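Long-range contact in AP endonuclease, family 2 (Brucella melitensis biovar Abortus, PDB 3NGF), which probably isomerises hydroxypyruvate, as a manganese-binding member of the hyi family with a xylose isomerase-like TIM barrel: residues V147-L152 and V180-D185. Sequence-based numbering, arbitrary orientation.
Sequences VLVEPL and VAVQLD. With MN (manganese (II) ion), chain C.
The amide of Gln183 lies over one face of the Glu150 carboxylate, planes 24° apart, with NE2 3.4 Å from CD of Glu150, where two neighbouring parallel strands of a TIM barrel run out at its metal-binding end. On the other side of the amide plane, CD1 of Leu148 lies 3.8 Å from OE1 of Gln183, which is buried without a polar partner. At one edge of the carboxylate, OE2 of Glu150 binds the manganese ion at 2.2 Å; the carboxylate of Asp185, nearly coplanar with it, gives OD2 to the same ion. Carboxylate oxygens of Glu150, Asp185 and Glu247 suit a hard divalent ion, and Gln211 adds a neutral amide oxygen. Glu150 is also a predicted proton donor/acceptor. With CG anti to the backbone N (chi1 -169°), its chain runs straight out, carrying OE2 to the manganese. NE2 of Gln183 donates to OE1 of Gln211, the metal-binding oxygen, making Gln183 a second-shell residue positioning that ligand.

Behind the site, strands 146-149 and 180-185, joined through helix 165-175 as a beta-alpha-beta unit, are zipped by three backbone bonds, the shortest from Gln183 N to Val149 O at 2.8 Å. Leu148 points into the barrel with Ala181, whose small CB lies 3.7 Å from CD2 of Leu148. The beta-branched valines favour extended backbone and face the helices: Val147 and Val180 lie side by side against Phe133, and Val149 meets Val172. Past the end of strand 146-149, where direct backbone bonds between the segments cease, one water donates to Pro151 O and Gln183 O and accepts from Asp185 N at 2.9 Å.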
ATOM      1  N   VAL A 147      -3.224   7.342   7.343  1.00  8.33           N
ATOM      2  CA  VAL A 147      -1.858   7.148   6.855  1.00  8.03           C
ATOM      3  C   VAL A 147      -1.337   5.798   7.318  1.00  8.14           C
ATOM      4  O   VAL A 147      -1.497   5.433   8.489  1.00  8.30           O
ATOM      5  CB  VAL A 147      -0.892   8.283   7.306  1.00  9.91           C
ATOM      6  CG1 VAL A 147      -0.880   8.478   8.820  1.00 11.09           C
ATOM      7  CG2 VAL A 147       0.525   8.071   6.749  1.00  7.84           C
ATOM      8  N   LEU A 148      -0.683   5.077   6.412  1.00  7.80           N
ATOM      9  CA  LEU A 148      -0.191   3.746   6.719  1.00  7.40           C
ATOM     10  C   LEU A 148       1.306   3.627   6.668  1.00  8.43           C
ATOM     11  O   LEU A 148       1.987   4.305   5.884  1.00  8.30           O
ATOM     12  CB  LEU A 148      -0.769   2.712   5.745  1.00  8.06           C
ATOM     13  CG  LEU A 148      -2.283   2.617   5.629  1.00  8.02           C
ATOM     14  CD1 LEU A 148      -2.668   1.507   4.614  1.00  9.71           C
ATOM     15  CD2 LEU A 148      -2.946   2.427   7.002  1.00 10.18           C
ATOM     16  N   VAL A 149       1.798   2.695   7.487  1.00  8.25           N
ATOM     17  CA  VAL A 149       3.178   2.219   7.429  1.00  8.70           C
ATOM     18  C   VAL A 149       3.130   0.814   6.853  1.00  8.02           C
ATOM     19  O   VAL A 149       2.311  -0.013   7.290  1.00  9.59           O
ATOM     20  CB  VAL A 149       3.857   2.216   8.844  1.00  8.61           C
ATOM     21  CG1 VAL A 149       2.985   1.518   9.939  1.00  9.89           C
ATOM     22  CG2 VAL A 149       5.294   1.577   8.787  1.00 11.47           C
ATOM     23  N   GLU A 150       4.002   0.542   5.878  1.00  8.83           N
ATOM     24  CA  GLU A 150       4.063  -0.777   5.222  1.00  8.71           C
ATOM     25  C   GLU A 150       5.399  -1.467   5.454  1.00  9.80           C
ATOM     26  O   GLU A 150       6.404  -1.069   4.858  1.00 10.39           O
ATOM     27  CB  GLU A 150       3.886  -0.676   3.718  1.00  9.43           C
ATOM     28  CG  GLU A 150       3.680  -2.054   3.061  1.00  8.88           C
ATOM     29  CD  GLU A 150       3.773  -2.077   1.539  1.00 13.01           C
ATOM     30  OE1 GLU A 150       4.052  -1.068   0.870  1.00 13.70           O
ATOM     31  OE2 GLU A 150       3.543  -3.170   1.009  1.00 10.84           O
ATOM     32  N   PRO A 151       5.409  -2.508   6.291  1.00  9.43           N
ATOM     33  CA  PRO A 151       6.633  -3.338   6.365  1.00 10.73           C
ATOM     34  C   PRO A 151       6.948  -3.958   5.006  1.00 11.19           C
ATOM     35  O   PRO A 151       6.053  -4.479   4.338  1.00 11.29           O
ATOM     36  CB  PRO A 151       6.262  -4.414   7.394  1.00 10.82           C
ATOM     37  CG  PRO A 151       5.175  -3.792   8.206  1.00 10.08           C
ATOM     38  CD  PRO A 151       4.398  -2.942   7.262  1.00  9.64           C
ATOM     39  N   LEU A 152       8.221  -3.909   4.621  1.00 11.99           N
ATOM     40  CA  LEU A 152       8.679  -4.498   3.373  1.00 12.39           C
ATOM     41  C   LEU A 152       9.465  -5.784   3.701  1.00 13.79           C
ATOM     42  O   LEU A 152       9.173  -6.444   4.719  1.00 15.27           O
ATOM     43  CB  LEU A 152       9.431  -3.458   2.557  1.00 12.26           C
ATOM     44  CG  LEU A 152       8.609  -2.183   2.247  1.00 11.44           C
ATOM     45  CD1 LEU A 152       9.415  -1.224   1.384  1.00 13.20           C
ATOM     46  CD2 LEU A 152       7.240  -2.513   1.579  1.00 11.36           C
ATOM     47  N   VAL A 180      -3.997   6.142  11.971  1.00  8.79           N
ATOM     48  CA  VAL A 180      -2.729   5.561  11.548  1.00  8.59           C
ATOM     49  C   VAL A 180      -2.879   4.053  11.713  1.00  8.54           C
ATOM     50  O   VAL A 180      -3.461   3.596  12.723  1.00 10.59           O
ATOM     51  CB  VAL A 180      -1.556   6.073  12.404  1.00  8.07           C
ATOM     52  CG1 VAL A 180      -0.268   5.375  12.061  1.00  8.50           C
ATOM     53  CG2 VAL A 180      -1.384   7.581  12.258  1.00 10.87           C
ATOM     54  N   ALA A 181      -2.403   3.283  10.732  1.00  8.81           N
ATOM     55  CA  ALA A 181      -2.432   1.819  10.803  1.00  8.63           C
ATOM     56  C   ALA A 181      -1.362   1.195   9.936  1.00  8.76           C
ATOM     57  O   ALA A 181      -0.544   1.883   9.346  1.00  9.31           O
ATOM     58  CB  ALA A 181      -3.812   1.269  10.437  1.00  8.86           C
ATOM     59  N   VAL A 182      -1.367  -0.125   9.899  1.00  8.50           N
ATOM     60  CA  VAL A 182      -0.414  -0.912   9.134  1.00  8.77           C
ATOM     61  C   VAL A 182      -1.021  -1.303   7.782  1.00  8.53           C
ATOM     62  O   VAL A 182      -2.231  -1.588   7.673  1.00  9.49           O
ATOM     63  CB  VAL A 182      -0.039  -2.183   9.904  1.00  8.76           C
ATOM     64  CG1 VAL A 182       0.950  -3.089   9.078  1.00  7.99           C
ATOM     65  CG2 VAL A 182       0.593  -1.806  11.266  1.00 11.19           C
ATOM     66  N   GLN A 183      -0.185  -1.254   6.747  1.00  7.95           N
ATOM     67  CA  GLN A 183      -0.499  -1.804   5.440  1.00  7.78           C
ATOM     68  C   GLN A 183       0.121  -3.211   5.401  1.00  8.82           C
ATOM     69  O   GLN A 183       1.342  -3.355   5.401  1.00  8.58           O
ATOM     70  CB  GLN A 183       0.093  -0.907   4.362  1.00  8.07           C
ATOM     71  CG  GLN A 183      -0.141  -1.353   2.913  1.00  9.34           C
ATOM     72  CD  GLN A 183       0.262  -0.296   1.925  1.00  9.61           C
ATOM     73  OE1 GLN A 183       0.127   0.894   2.183  1.00 11.92           O
ATOM     74  NE2 GLN A 183       0.741  -0.718   0.761  1.00 12.68           N
ATOM     75  N   LEU A 184      -0.733  -4.227   5.417  1.00  8.23           N
ATOM     76  CA  LEU A 184      -0.317  -5.637   5.508  1.00  8.38           C
ATOM     77  C   LEU A 184      -0.226  -6.255   4.104  1.00  8.96           C
ATOM     78  O   LEU A 184      -1.245  -6.683   3.531  1.00  8.58           O
ATOM     79  CB  LEU A 184      -1.342  -6.386   6.366  1.00  8.34           C
ATOM     80  CG  LEU A 184      -1.203  -7.898   6.550  1.00 10.22           C
ATOM     81  CD1 LEU A 184       0.198  -8.258   7.038  1.00  9.72           C
ATOM     82  CD2 LEU A 184      -2.305  -8.468   7.482  1.00 10.41           C
ATOM     83  N   ASP A 185       0.974  -6.245   3.537  1.00  9.34           N
ATOM     84  CA  ASP A 185       1.264  -6.900   2.257  1.00  9.10           C
ATOM     85  C   ASP A 185       1.719  -8.333   2.597  1.00  9.89           C
ATOM     86  O   ASP A 185       2.775  -8.554   3.257  1.00  9.11           O
ATOM     87  CB  ASP A 185       2.308  -6.068   1.504  1.00 10.02           C
ATOM     88  CG  ASP A 185       2.685  -6.630   0.138  1.00 11.45           C
ATOM     89  OD1 ASP A 185       2.665  -7.850  -0.021  1.00 12.35           O
ATOM     90  OD2 ASP A 185       3.059  -5.860  -0.782  1.00 12.43           O
TER
HETATM   91 MN    MN C 262       3.219  -3.667  -1.064  1.00 18.06          MN
HETATM   92  O   HOH W   1       3.243  -1.227  -1.432  1.00 17.59           O
HETATM   93  O   HOH W   2       3.442  -5.155   4.729  1.00  8.66           O
HETATM   94  O   HOH W   3       5.389  -3.550  -1.714  1.00 13.92           O